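Local coordinates for putative carbohydrate metabolism domain-containing protein (Bacteroides vulgatus, PDB 3S30) that is of uncharacterised function but, with its galactose-binding-like domain, probably acts in carbohydrate metabolism, perhaps as a glycoside hydrolase, at residues T212-E217 and L345-K350; Y216-L221 and L296-E301; Y227-E232 and P336-L341; T240-V245 and S326-V331. One frame throughout, in Å; residues are numbered along the deposited sequence.

Contact 1. Residues T212-E217 and L345-K350; sequences TTFYYE and LELVCK
Phe214 and Leu347 approach from opposite directions, bringing Phe214 CZ within 3.4 Å of Leu347 CD2. The methyl approaches the ring obliquely, while the sulfur of Cys349 sits at the ring edge in its plane: SG is 4.7 Å from the centroid of the Phe214 ring, 86° off the ring normal. This is a sulfur-aromatic contact in which the polarisable sulfur faces the C-H rim at CZ and CE2. With chi1 at -157°, CG of Phe214 stands roughly opposite the backbone N, and this swing carries the ring across to the strand. Val319 also packs on both Phe214 and Leu347, so a large apolar ring suits this buried place; an alanine here would probably leave Leu347 CD2 and the Cys349 sulfur facing a gap. Nearer the surface, CB of Tyr216 rests on CB of Cys349 at 3.9 Å, and its phenol leads off elsewhere.

The fold is a beta-rich, galactose-binding-like domain, and here the chain leaving strand 208-213 passes the end of the last strand, 339-349, before entering strand 218-228.

One backbone hydrogen bond ties the segments, from Lys350 N to Glu217 O at 2.7 Å. Electrostatics add a weaker link. The extended side chains of Glu217 and Lys350 run side by side in the same direction, suiting opposite charges at the surface, but Glu217 OE2 and Lys350 NZ are 3.9 Å apart, a long salt bridge. The carboxylate lies closer to the lysine's aliphatic part, with Glu217 OE2 3.5 Å from Lys350 CD.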
loop_
_atom_site.group_PDB
_atom_site.type_symbol
_atom_site.label_atom_id
_atom_site.label_comp_id
_atom_site.label_asym_id
_atom_site.label_seq_id
_atom_site.Cartn_x
_atom_site.Cartn_y
_atom_site.Cartn_z
ATOM N N THR A 212 11.271 0.579 -4.031
ATOM C CA THR A 212 11.917 -0.035 -5.186
ATOM C C THR A 212 12.785 1.016 -5.849
ATOM O O THR A 212 12.489 2.211 -5.777
ATOM C CB THR A 212 10.907 -0.611 -6.204
ATOM O OG1 THR A 212 11.531 -1.649 -6.975
ATOM C CG2 THR A 212 10.386 0.469 -7.125
ATOM N N THR A 213 13.847 0.565 -6.503
ATOM C CA THR A 213 14.826 1.464 -7.085
ATOM C C THR A 213 14.165 2.381 -8.119
ATOM O O THR A 213 13.411 1.925 -8.987
ATOM C CB THR A 213 16.000 0.670 -7.667
ATOM O OG1 THR A 213 16.628 -0.083 -6.606
ATOM C CG2 THR A 213 17.018 1.598 -8.331
ATOM N N PHE A 214 14.429 3.680 -7.985
ATOM C CA PHE A 214 13.778 4.700 -8.790
ATOM C C PHE A 214 14.807 5.758 -9.213
ATOM O O PHE A 214 15.546 6.277 -8.374
ATOM C CB PHE A 214 12.632 5.328 -7.977
ATOM C CG PHE A 214 11.565 5.965 -8.819
ATOM C CD1 PHE A 214 10.783 5.194 -9.672
ATOM C CD2 PHE A 214 11.330 7.327 -8.754
ATOM C CE1 PHE A 214 9.805 5.779 -10.463
ATOM C CE2 PHE A 214 10.341 7.915 -9.536
ATOM C CZ PHE A 214 9.578 7.138 -10.391
ATOM N N TYR A 215 14.843 6.066 -10.511
ATOM C CA TYR A 215 15.858 6.964 -11.103
ATOM C C TYR A 215 15.380 8.404 -11.273
ATOM O O TYR A 215 16.151 9.261 -11.697
ATOM C CB TYR A 215 16.319 6.418 -12.466
ATOM C CG TYR A 215 16.924 5.051 -12.337
ATOM C CD1 TYR A 215 18.255 4.892 -11.973
ATOM C CD2 TYR A 215 16.156 3.911 -12.514
ATOM C CE1 TYR A 215 18.804 3.645 -11.820
ATOM C CE2 TYR A 215 16.705 2.653 -12.362
ATOM C CZ TYR A 215 18.027 2.530 -12.012
ATOM O OH TYR A 215 18.581 1.285 -11.858
ATOM N N TYR A 216 14.124 8.676 -10.945
ATOM C CA TYR A 216 13.580 10.018 -11.104
ATOM C C TYR A 216 13.279 10.676 -9.770
ATOM O O TYR A 216 13.273 10.030 -8.722
ATOM C CB TYR A 216 12.328 9.979 -11.982
ATOM C CG TYR A 216 12.594 9.348 -13.327
ATOM C CD1 TYR A 216 13.433 9.962 -14.240
ATOM C CD2 TYR A 216 12.028 8.123 -13.674
ATOM C CE1 TYR A 216 13.702 9.383 -15.476
ATOM C CE2 TYR A 216 12.285 7.537 -14.908
ATOM C CZ TYR A 216 13.125 8.175 -15.804
ATOM O OH TYR A 216 13.394 7.611 -17.028
ATOM N N GLU A 217 13.041 11.978 -9.825
ATOM C CA GLU A 217 12.606 12.740 -8.658
ATOM C C GLU A 217 11.103 12.989 -8.804
ATOM O O GLU A 217 10.681 13.769 -9.657
ATOM C CB GLU A 217 13.414 14.041 -8.491
ATOM C CG GLU A 217 14.445 14.289 -9.591
ATOM C CD GLU A 217 15.421 15.404 -9.289
ATOM O OE1 GLU A 217 15.523 15.847 -8.124
ATOM O OE2 GLU A 217 16.104 15.830 -10.240
ATOM N N LEU A 345 -3.788 5.716 -11.240
ATOM C CA LEU A 345 -2.768 6.286 -10.374
ATOM C C LEU A 345 -1.521 6.599 -11.196
ATOM O O LEU A 345 -1.088 5.787 -12.016
ATOM C CB LEU A 345 -2.428 5.283 -9.270
ATOM C CG LEU A 345 -1.402 5.687 -8.222
ATOM C CD1 LEU A 345 -1.959 6.788 -7.306
ATOM C CD2 LEU A 345 -1.006 4.448 -7.443
ATOM N N GLU A 346 -0.949 7.778 -10.984
ATOM C CA GLU A 346 0.290 8.156 -11.671
ATOM C C GLU A 346 1.267 8.841 -10.725
ATOM O O GLU A 346 0.897 9.747 -9.986
ATOM C CB GLU A 346 0.010 9.065 -12.869
ATOM C CG GLU A 346 1.284 9.656 -13.462
ATOM C CD GLU A 346 1.089 10.332 -14.801
ATOM O OE1 GLU A 346 -0.070 10.604 -15.178
ATOM O OE2 GLU A 346 2.112 10.598 -15.470
ATOM N N LEU A 347 2.515 8.384 -10.764
ATOM C CA LEU A 347 3.630 9.068 -10.105
ATOM C C LEU A 347 4.198 10.100 -11.087
ATOM O O LEU A 347 4.957 9.754 -11.989
ATOM C CB LEU A 347 4.687 8.042 -9.692
ATOM C CG LEU A 347 5.750 8.416 -8.665
ATOM C CD1 LEU A 347 5.158 8.735 -7.308
ATOM C CD2 LEU A 347 6.741 7.282 -8.537
ATOM N N VAL A 348 3.801 11.360 -10.931
ATOM C CA VAL A 348 4.293 12.439 -11.803
ATOM C C VAL A 348 5.683 12.894 -11.366
ATOM O O VAL A 348 5.854 13.390 -10.253
ATOM C CB VAL A 348 3.347 13.662 -11.790
ATOM C CG1 VAL A 348 3.908 14.791 -12.675
ATOM C CG2 VAL A 348 1.927 13.250 -12.221
ATOM N N CYS A 349 6.666 12.744 -12.246
ATOM C CA CYS A 349 8.065 13.000 -11.895
ATOM C C CYS A 349 8.648 14.213 -12.591
ATOM O O CYS A 349 8.045 14.773 -13.510
ATOM C CB CYS A 349 8.914 11.768 -12.198
ATOM S SG CYS A 349 8.423 10.348 -11.214
ATOM N N LYS A 350 9.832 14.612 -12.133
ATOM C CA LYS A 350 10.548 15.752 -12.702
ATOM C C LYS A 350 11.180 15.366 -14.041
ATOM O O LYS A 350 11.370 14.183 -14.333
ATOM C CB LYS A 350 11.622 16.239 -11.729
ATOM C CG LYS A 350 12.192 17.606 -12.050
ATOM C CD LYS A 350 13.394 17.916 -11.165
ATOM C CE LYS A 350 13.940 19.314 -11.426
ATOM N NZ LYS A 350 15.172 19.599 -10.626
#

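Contact 2. Residues Y216-L221 and L296-E301; sequences YEPIKL and LDFNYE
Pro218 lies over one face of the Phe298 ring, its CG 3.9 Å from the ring centroid and nearly above the centre, a CH-pi contact between a rigid pyrrolidine and a flat aromatic. The ring edge faces backbone, with Ile219 O and Lys220 CA in its plane. Ala250, Ala278, Ala280 and Leu347 pack around this buried phenylalanine, the three small alanines leaving room for a large ring. A serine here would probably deprive Pro218 of its aromatic platform and open a gap among these alanines. Tyr300 comes in at about a right angle to Pro218; chi1 of -70° sets its CG opposite the carbonyl carbon, and its hydroxyl donates to Pro218 O, in the ring plane, at 2.7 Å.

The opposite character appears where Lys220 and Asp297 run side by side on the other face of the strands. Their ion pair is long, Lys220 NZ to Asp297 OD1 being 3.8 Å, and the ammonium has a second carboxylate in Glu295. Such charged ends suit a partly solvent-exposed surface.

Backbone bonds join the two segments: Phe298 N to Ile219 O at 2.6 Å, and a reciprocal pair between Leu221 and Leu296, whose side chains lie on the face away from Lys220 and Asp297. Lys220-Asp297 is the non-hydrogen-bonded pair and Leu221-Leu296 the hydrogen-bonded pair of an antiparallel sheet, in which Ile219 and Lys220 both face Val348 on the other neighbouring strand: a classic beta bulge.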
loop_
_atom_site.group_PDB
_atom_site.type_symbol
_atom_site.label_atom_id
_atom_site.label_comp_id
_atom_site.label_asym_id
_atom_site.label_seq_id
_atom_site.Cartn_x
_atom_site.Cartn_y
_atom_site.Cartn_z
ATOM N N TYR A 216 14.124 8.676 -10.945
ATOM C CA TYR A 216 13.580 10.018 -11.104
ATOM C C TYR A 216 13.279 10.676 -9.770
ATOM O O TYR A 216 13.273 10.030 -8.722
ATOM C CB TYR A 216 12.328 9.979 -11.982
ATOM C CG TYR A 216 12.594 9.348 -13.327
ATOM C CD1 TYR A 216 13.433 9.962 -14.240
ATOM C CD2 TYR A 216 12.028 8.123 -13.674
ATOM C CE1 TYR A 216 13.702 9.383 -15.476
ATOM C CE2 TYR A 216 12.285 7.537 -14.908
ATOM C CZ TYR A 216 13.125 8.175 -15.804
ATOM O OH TYR A 216 13.394 7.611 -17.028
ATOM N N GLU A 217 13.041 11.978 -9.825
ATOM C CA GLU A 217 12.606 12.740 -8.658
ATOM C C GLU A 217 11.103 12.989 -8.804
ATOM O O GLU A 217 10.681 13.769 -9.657
ATOM C CB GLU A 217 13.414 14.041 -8.491
ATOM C CG GLU A 217 14.445 14.289 -9.591
ATOM C CD GLU A 217 15.421 15.404 -9.289
ATOM O OE1 GLU A 217 15.523 15.847 -8.124
ATOM O OE2 GLU A 217 16.104 15.830 -10.240
ATOM N N PRO A 218 10.285 12.282 -8.001
ATOM C CA PRO A 218 8.831 12.438 -8.099
ATOM C C PRO A 218 8.367 13.751 -7.509
ATOM O O PRO A 218 8.934 14.211 -6.519
ATOM C CB PRO A 218 8.293 11.271 -7.270
ATOM C CG PRO A 218 9.348 10.993 -6.272
ATOM C CD PRO A 218 10.662 11.290 -6.973
ATOM N N ILE A 219 7.350 14.358 -8.112
ATOM C CA ILE A 219 6.810 15.605 -7.581
ATOM C C ILE A 219 5.381 15.452 -7.088
ATOM O O ILE A 219 5.015 16.062 -6.090
ATOM C CB ILE A 219 6.959 16.815 -8.567
ATOM C CG1 ILE A 219 6.478 16.478 -9.980
ATOM C CG2 ILE A 219 8.408 17.276 -8.622
ATOM C CD1 ILE A 219 6.698 17.614 -10.966
ATOM N N LYS A 220 4.564 14.640 -7.749
ATOM C CA LYS A 220 3.214 14.414 -7.238
ATOM C C LYS A 220 2.638 13.042 -7.546
ATOM O O LYS A 220 3.023 12.376 -8.529
ATOM C CB LYS A 220 2.258 15.543 -7.661
ATOM C CG LYS A 220 2.123 15.765 -9.140
ATOM C CD LYS A 220 1.361 17.056 -9.455
ATOM C CE LYS A 220 2.284 18.281 -9.421
ATOM N NZ LYS A 220 1.563 19.572 -9.642
ATOM N N LEU A 221 1.746 12.615 -6.653
ATOM C CA LEU A 221 1.012 11.369 -6.799
ATOM C C LEU A 221 -0.432 11.734 -7.079
ATOM O O LEU A 221 -1.093 12.356 -6.245
ATOM C CB LEU A 221 1.110 10.516 -5.511
ATOM C CG LEU A 221 0.385 9.154 -5.536
ATOM C CD1 LEU A 221 1.052 8.177 -6.523
ATOM C CD2 LEU A 221 0.302 8.540 -4.143
ATOM N N LEU A 296 -1.334 14.756 -4.525
ATOM C CA LEU A 296 -0.445 14.950 -3.368
ATOM C C LEU A 296 0.936 15.385 -3.841
ATOM O O LEU A 296 1.607 14.644 -4.549
ATOM C CB LEU A 296 -0.340 13.654 -2.556
ATOM C CG LEU A 296 -1.650 12.872 -2.338
ATOM C CD1 LEU A 296 -1.399 11.610 -1.520
ATOM C CD2 LEU A 296 -2.722 13.758 -1.676
ATOM N N ASP A 297 1.353 16.593 -3.472
ATOM C CA ASP A 297 2.689 17.090 -3.831
ATOM C C ASP A 297 3.742 16.471 -2.917
ATOM O O ASP A 297 3.560 16.395 -1.703
ATOM C CB ASP A 297 2.770 18.620 -3.707
ATOM C CG ASP A 297 1.960 19.359 -4.781
ATOM O OD1 ASP A 297 2.362 19.353 -5.968
ATOM O OD2 ASP A 297 0.942 19.991 -4.426
ATOM N N PHE A 298 4.850 16.033 -3.502
ATOM C CA PHE A 298 6.013 15.613 -2.708
ATOM C C PHE A 298 6.642 16.808 -1.992
ATOM O O PHE A 298 6.929 17.837 -2.604
ATOM C CB PHE A 298 7.050 14.884 -3.571
ATOM C CG PHE A 298 6.764 13.422 -3.747
ATOM C CD1 PHE A 298 5.807 12.989 -4.668
ATOM C CD2 PHE A 298 7.431 12.468 -2.980
ATOM C CE1 PHE A 298 5.541 11.640 -4.837
ATOM C CE2 PHE A 298 7.164 11.109 -3.137
ATOM C CZ PHE A 298 6.220 10.697 -4.063
ATOM N N ASN A 299 6.832 16.646 -0.687
ATOM C CA ASN A 299 7.445 17.640 0.179
ATOM C C ASN A 299 8.925 17.309 0.409
ATOM O O ASN A 299 9.257 16.481 1.255
ATOM C CB ASN A 299 6.678 17.669 1.511
ATOM C CG ASN A 299 7.013 18.879 2.369
ATOM O OD1 ASN A 299 8.037 19.542 2.166
ATOM N ND2 ASN A 299 6.141 19.172 3.347
ATOM N N TYR A 300 9.807 17.943 -0.357
ATOM C CA TYR A 300 11.269 17.803 -0.163
ATOM C C TYR A 300 11.802 18.769 0.883
ATOM O O TYR A 300 12.796 18.482 1.549
ATOM C CB TYR A 300 12.024 18.065 -1.462
ATOM C CG TYR A 300 11.852 17.004 -2.511
ATOM C CD1 TYR A 300 10.683 16.934 -3.281
ATOM C CD2 TYR A 300 12.856 16.071 -2.750
ATOM C CE1 TYR A 300 10.522 15.956 -4.264
ATOM C CE2 TYR A 300 12.708 15.092 -3.737
ATOM C CZ TYR A 300 11.536 15.041 -4.487
ATOM O OH TYR A 300 11.398 14.075 -5.457
ATOM N N GLU A 301 11.145 19.920 0.998
ATOM C CA GLU A 301 11.560 20.993 1.909
ATOM C C GLU A 301 11.502 20.595 3.391
ATOM O O GLU A 301 12.296 21.081 4.189
ATOM C CB GLU A 301 10.704 22.238 1.643
ATOM C CG GLU A 301 10.964 23.427 2.575
ATOM C CD GLU A 301 10.017 23.485 3.765
ATOM O OE1 GLU A 301 8.927 22.865 3.703
ATOM O OE2 GLU A 301 10.361 24.171 4.755
#

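Contact 3. Residues Y227-E232 and P336-L341; sequences YKAGPE and PGSTLL
The Tyr227 ring has CA of Leu340 at its edge, in plane, while Thr339 O approaches obliquely, 3.2 Å from Tyr227 CD1; CB of Leu340 touches the same ring carbon at 4.0 Å. Over one face, offset toward the rim, lies the backbone N of Ala229. The ring of Phe246 meets this tyrosine with the planes inclined at about 55°. With chi1 at -173°, the ring swings away from its own backbone N and lies along the neighbouring strand, and its hydroxyl bonds to Ala325 O, so a tyrosine suits both the apolar interior and this polar backbone atom.

Strands 218-228 and 339-349 run antiparallel here, within the beta framework of the domain. Tyr227 and Leu340 form a non-hydrogen-bonded pair; Lys228 and Thr339 form the hydrogen-bonded pair next to it, with Lys228 N to Thr339 O at 3.1 Å and Thr339 N to Lys228 O at 2.9 Å.

Beyond the pair the strands give way to loops. Ser338 OG accepts from Gly230 N at 2.9 Å, a short polar side chain standing in for a strand carbonyl. Gly230 lacks a side chain for good reason, since a CB would clash with Pro336 O. Gly337 has a positive phi of 98°, which favours glycine, and its carbonyl takes the hydroxyl of Thr339 from above the carbonyl plane. Water 1 donates to both Glu232 O, at 2.7 Å, and Pro336 O, bridging the two diverging segments.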
loop_
_atom_site.group_PDB
_atom_site.type_symbol
_atom_site.label_atom_id
_atom_site.label_comp_id
_atom_site.label_asym_id
_atom_site.label_seq_id
_atom_site.Cartn_x
_atom_site.Cartn_y
_atom_site.Cartn_z
ATOM N N TYR A 227 -14.423 5.729 -1.378
ATOM C CA TYR A 227 -14.231 5.178 -0.041
ATOM C C TYR A 227 -15.523 5.130 0.721
ATOM O O TYR A 227 -16.320 6.076 0.696
ATOM C CB TYR A 227 -13.233 6.001 0.773
ATOM C CG TYR A 227 -12.866 5.373 2.123
ATOM C CD1 TYR A 227 -12.197 4.154 2.191
ATOM C CD2 TYR A 227 -13.196 5.996 3.310
ATOM C CE1 TYR A 227 -11.872 3.581 3.411
ATOM C CE2 TYR A 227 -12.860 5.442 4.532
ATOM C CZ TYR A 227 -12.191 4.243 4.580
ATOM O OH TYR A 227 -11.866 3.707 5.803
ATOM N N LYS A 228 -15.715 4.010 1.400
ATOM C CA LYS A 228 -16.841 3.794 2.285
ATOM C C LYS A 228 -16.269 3.052 3.512
ATOM O O LYS A 228 -15.684 1.982 3.377
ATOM C CB LYS A 228 -17.913 2.997 1.532
ATOM C CG LYS A 228 -19.024 2.357 2.360
ATOM C CD LYS A 228 -20.093 3.338 2.767
ATOM C CE LYS A 228 -21.382 2.617 3.166
ATOM N NZ LYS A 228 -22.472 3.587 3.471
ATOM N N ALA A 229 -16.385 3.667 4.686
ATOM C CA ALA A 229 -16.030 3.024 5.948
ATOM C C ALA A 229 -16.957 1.825 6.240
ATOM O O ALA A 229 -18.114 1.830 5.843
ATOM C CB ALA A 229 -16.091 4.044 7.092
ATOM N N GLY A 230 -16.422 0.790 6.893
ATOM C CA GLY A 230 -17.229 -0.325 7.379
ATOM C C GLY A 230 -18.071 0.061 8.600
ATOM O O GLY A 230 -17.798 1.076 9.261
ATOM N N PRO A 231 -19.107 -0.748 8.904
ATOM C CA PRO A 231 -20.086 -0.396 9.930
ATOM C C PRO A 231 -19.598 -0.613 11.366
ATOM O O PRO A 231 -20.136 -0.007 12.293
ATOM C CB PRO A 231 -21.276 -1.310 9.613
ATOM C CG PRO A 231 -20.669 -2.522 8.936
ATOM C CD PRO A 231 -19.403 -2.049 8.260
ATOM N N GLU A 232 -18.599 -1.476 11.549
ATOM C CA GLU A 232 -18.071 -1.762 12.872
ATOM C C GLU A 232 -16.551 -1.615 12.894
ATOM O O GLU A 232 -15.841 -2.327 12.181
ATOM C CB GLU A 232 -18.484 -3.160 13.310
ATOM C CG GLU A 232 -19.975 -3.287 13.590
ATOM C CD GLU A 232 -20.370 -4.678 14.016
ATOM O OE1 GLU A 232 -19.869 -5.158 15.057
ATOM O OE2 GLU A 232 -21.192 -5.298 13.313
ATOM N N PRO A 336 -13.755 -3.945 9.439
ATOM C CA PRO A 336 -14.052 -4.862 8.344
ATOM C C PRO A 336 -15.105 -4.277 7.408
ATOM O O PRO A 336 -16.087 -3.696 7.878
ATOM C CB PRO A 336 -14.597 -6.100 9.066
ATOM C CG PRO A 336 -13.874 -6.110 10.357
ATOM C CD PRO A 336 -13.799 -4.636 10.743
ATOM N N GLY A 337 -14.873 -4.402 6.103
ATOM C CA GLY A 337 -15.791 -3.900 5.088
ATOM C C GLY A 337 -15.383 -2.555 4.529
ATOM O O GLY A 337 -15.933 -2.117 3.509
ATOM N N SER A 338 -14.425 -1.889 5.183
ATOM C CA SER A 338 -13.940 -0.588 4.703
ATOM C C SER A 338 -13.338 -0.793 3.337
ATOM O O SER A 338 -12.418 -1.599 3.177
ATOM C CB SER A 338 -12.903 0.036 5.643
ATOM O OG SER A 338 -13.532 0.624 6.766
ATOM N N THR A 339 -13.883 -0.082 2.356
ATOM C CA THR A 339 -13.573 -0.322 0.963
ATOM C C THR A 339 -12.978 0.929 0.324
ATOM O O THR A 339 -13.622 1.966 0.268
ATOM C CB THR A 339 -14.818 -0.808 0.201
ATOM O OG1 THR A 339 -15.343 -1.963 0.876
ATOM C CG2 THR A 339 -14.457 -1.193 -1.243
ATOM N N LEU A 340 -11.718 0.829 -0.103
ATOM C CA LEU A 340 -11.062 1.894 -0.859
ATOM C C LEU A 340 -10.870 1.377 -2.272
ATOM O O LEU A 340 -10.221 0.346 -2.473
ATOM C CB LEU A 340 -9.707 2.262 -0.254
ATOM C CG LEU A 340 -8.911 3.400 -0.909
ATOM C CD1 LEU A 340 -9.609 4.762 -0.791
ATOM C CD2 LEU A 340 -7.517 3.472 -0.284
ATOM N N LEU A 341 -11.465 2.076 -3.237
ATOM C CA LEU A 341 -11.238 1.784 -4.639
ATOM C C LEU A 341 -10.273 2.833 -5.168
ATOM O O LEU A 341 -10.391 3.996 -4.855
ATOM C CB LEU A 341 -12.561 1.762 -5.436
ATOM C CG LEU A 341 -13.644 0.766 -4.964
ATOM C CD1 LEU A 341 -14.880 0.797 -5.847
ATOM C CD2 LEU A 341 -13.120 -0.667 -4.872
HETATM O O HOH W 1 -17.128 -3.731 10.211
#

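Contact 4. Residues T240-V245 and S326-V331; sequences TNRKDV and SKDGDV
A type I beta turn from Ser326 to Gly329 meets the loop that follows the hairpin of strands 233-235 and 238-240. Ser326 OG donates to Asp244 OD2 at 2.6 Å, arriving on the syn side and 15° out of the carboxylate plane, and the same hydroxyl is also hydrogen-bonded to Thr171 OG1. Asp244 OD2 also receives bonds from Ser338 OG and Ala335 N, so three donors grip it and fix the carboxylate's orientation. Asp244 CG lies opposite its backbone N (chi1 -159°), which brings the carboxylate to the turn. Its other oxygen, OD1, accepts from water 2 at 2.7 Å, and that water accepts from Asp328 N. A short acid thus serves several donors at once.

Alongside, the backbone bond from Lys327 N to Val245 O is short, 2.6 Å. Val245 CG2 rests on Lys327 CB at 3.7 Å, the two side chains pointing the same way. Toward solvent, Arg242 NH2 and Asp328 OD2 form a long salt bridge of 3.8 Å, their planes 70° apart; Asp328 OD1 pairs more firmly with Lys268. The contact thus joins the loop leading into strand 247-254 to the one between strands 317-324 and 339-349.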
loop_
_atom_site.group_PDB
_atom_site.type_symbol
_atom_site.label_atom_id
_atom_site.label_comp_id
_atom_site.label_asym_id
_atom_site.label_seq_id
_atom_site.Cartn_x
_atom_site.Cartn_y
_atom_site.Cartn_z
ATOM N N THR A 240 -17.022 -0.752 17.590
ATOM C CA THR A 240 -17.676 0.563 17.754
ATOM C C THR A 240 -18.156 1.184 16.438
ATOM O O THR A 240 -17.863 0.671 15.366
ATOM C CB THR A 240 -16.725 1.584 18.402
ATOM O OG1 THR A 240 -15.700 1.942 17.465
ATOM C CG2 THR A 240 -16.078 1.012 19.688
ATOM N N ASN A 241 -18.892 2.296 16.534
ATOM C CA ASN A 241 -19.299 3.065 15.336
ATOM C C ASN A 241 -18.325 4.194 14.989
ATOM O O ASN A 241 -18.692 5.143 14.303
ATOM C CB ASN A 241 -20.725 3.626 15.466
ATOM C CG ASN A 241 -20.819 4.791 16.450
ATOM O OD1 ASN A 241 -20.062 4.856 17.400
ATOM N ND2 ASN A 241 -21.765 5.703 16.224
ATOM N N ARG A 242 -17.090 4.095 15.471
ATOM C CA ARG A 242 -16.035 4.963 15.012
ATOM C C ARG A 242 -15.928 4.868 13.479
ATOM O O ARG A 242 -16.102 3.801 12.872
ATOM C CB ARG A 242 -14.707 4.597 15.672
ATOM C CG ARG A 242 -13.546 5.478 15.241
ATOM C CD ARG A 242 -12.288 5.121 15.987
ATOM N NE ARG A 242 -11.096 5.672 15.345
ATOM C CZ ARG A 242 -9.840 5.424 15.721
ATOM N NH1 ARG A 242 -9.576 4.614 16.745
ATOM N NH2 ARG A 242 -8.837 6.002 15.069
ATOM N N LYS A 243 -15.660 6.005 12.859
ATOM C CA LYS A 243 -15.634 6.093 11.414
ATOM C C LYS A 243 -14.193 5.841 10.971
ATOM O O LYS A 243 -13.295 6.629 11.277
ATOM C CB LYS A 243 -16.142 7.471 10.968
ATOM C CG LYS A 243 -16.650 7.522 9.541
ATOM C CD LYS A 243 -18.004 6.818 9.380
ATOM C CE LYS A 243 -19.146 7.587 10.057
ATOM N NZ LYS A 243 -20.481 6.969 9.815
ATOM N N ASP A 244 -13.985 4.723 10.278
ATOM C CA ASP A 244 -12.672 4.353 9.763
ATOM C C ASP A 244 -12.205 5.365 8.718
ATOM O O ASP A 244 -13.031 5.948 7.989
ATOM C CB ASP A 244 -12.731 2.956 9.125
ATOM C CG ASP A 244 -11.360 2.278 9.036
ATOM O OD1 ASP A 244 -10.326 2.867 9.458
ATOM O OD2 ASP A 244 -11.333 1.134 8.529
ATOM N N VAL A 245 -10.894 5.595 8.663
ATOM C CA VAL A 245 -10.315 6.417 7.605
ATOM C C VAL A 245 -9.227 5.625 6.905
ATOM O O VAL A 245 -8.641 4.701 7.479
ATOM C CB VAL A 245 -9.794 7.816 8.116
ATOM C CG1 VAL A 245 -10.904 8.553 8.922
ATOM C CG2 VAL A 245 -8.495 7.684 8.949
ATOM N N SER A 326 -7.719 1.102 5.628
ATOM C CA SER A 326 -7.803 1.486 7.048
ATOM C C SER A 326 -6.475 2.061 7.552
ATOM O O SER A 326 -5.517 1.329 7.757
ATOM C CB SER A 326 -8.226 0.278 7.906
ATOM O OG SER A 326 -9.436 -0.288 7.423
ATOM N N LYS A 327 -6.436 3.374 7.750
ATOM C CA LYS A 327 -5.217 4.069 8.173
ATOM C C LYS A 327 -4.468 3.322 9.274
ATOM O O LYS A 327 -3.248 3.134 9.182
ATOM C CB LYS A 327 -5.547 5.480 8.672
ATOM C CG LYS A 327 -4.342 6.228 9.280
ATOM C CD LYS A 327 -4.713 7.645 9.727
ATOM C CE LYS A 327 -3.467 8.451 10.144
ATOM N NZ LYS A 327 -2.563 7.703 11.101
ATOM N N ASP A 328 -5.203 2.916 10.313
ATOM C CA ASP A 328 -4.595 2.319 11.497
ATOM C C ASP A 328 -4.686 0.790 11.542
ATOM O O ASP A 328 -4.419 0.186 12.576
ATOM C CB ASP A 328 -5.194 2.938 12.757
ATOM C CG ASP A 328 -4.664 4.339 13.030
ATOM O OD1 ASP A 328 -3.476 4.595 12.745
ATOM O OD2 ASP A 328 -5.431 5.179 13.546
ATOM N N GLY A 329 -5.020 0.178 10.404
ATOM C CA GLY A 329 -5.131 -1.269 10.290
ATOM C C GLY A 329 -3.812 -1.991 10.460
ATOM O O GLY A 329 -3.790 -3.199 10.675
ATOM N N ASP A 330 -2.714 -1.253 10.369
ATOM C CA ASP A 330 -1.371 -1.801 10.589
ATOM C C ASP A 330 -1.177 -2.214 12.038
ATOM O O ASP A 330 -0.417 -3.138 12.318
ATOM C CB ASP A 330 -0.278 -0.812 10.141
ATOM C CG ASP A 330 -0.426 0.584 10.766
ATOM O OD1 ASP A 330 -1.430 0.867 11.478
ATOM O OD2 ASP A 330 0.476 1.413 10.528
ATOM N N VAL A 331 -1.877 -1.536 12.941
ATOM C CA VAL A 331 -1.947 -1.911 14.359
ATOM C C VAL A 331 -3.378 -2.390 14.735
ATOM O O VAL A 331 -3.808 -2.279 15.889
ATOM C CB VAL A 331 -1.489 -0.734 15.287
ATOM C CG1 VAL A 331 -0.017 -0.404 15.053
ATOM C CG2 VAL A 331 -2.363 0.515 15.088
HETATM O O HOH W 2 -7.823 2.504 10.508
#

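Overall arrangement
The four contacts form two pairs near the ends of strands 218-228 and 339-349. Contacts 1 and 2 have centres about 9 Å apart, share Tyr216 and Glu217, and are stitched together by probable hydrogen bonds from Val348 N to Lys220 O and from Ile219 N to Val348 O. Contacts 3 and 4, also about 9 Å apart between centres, meet through Ser338 and Asp244. The centres of contacts 1 and 3 lie about 29 Å apart, on opposite sides of the chain's centre. The bound sodium ion, held by Asn105, Glu107, Asn165 and Asp343, is about 14 Å from the side chains of Leu221 in contact 2 and Leu340 in contact 3.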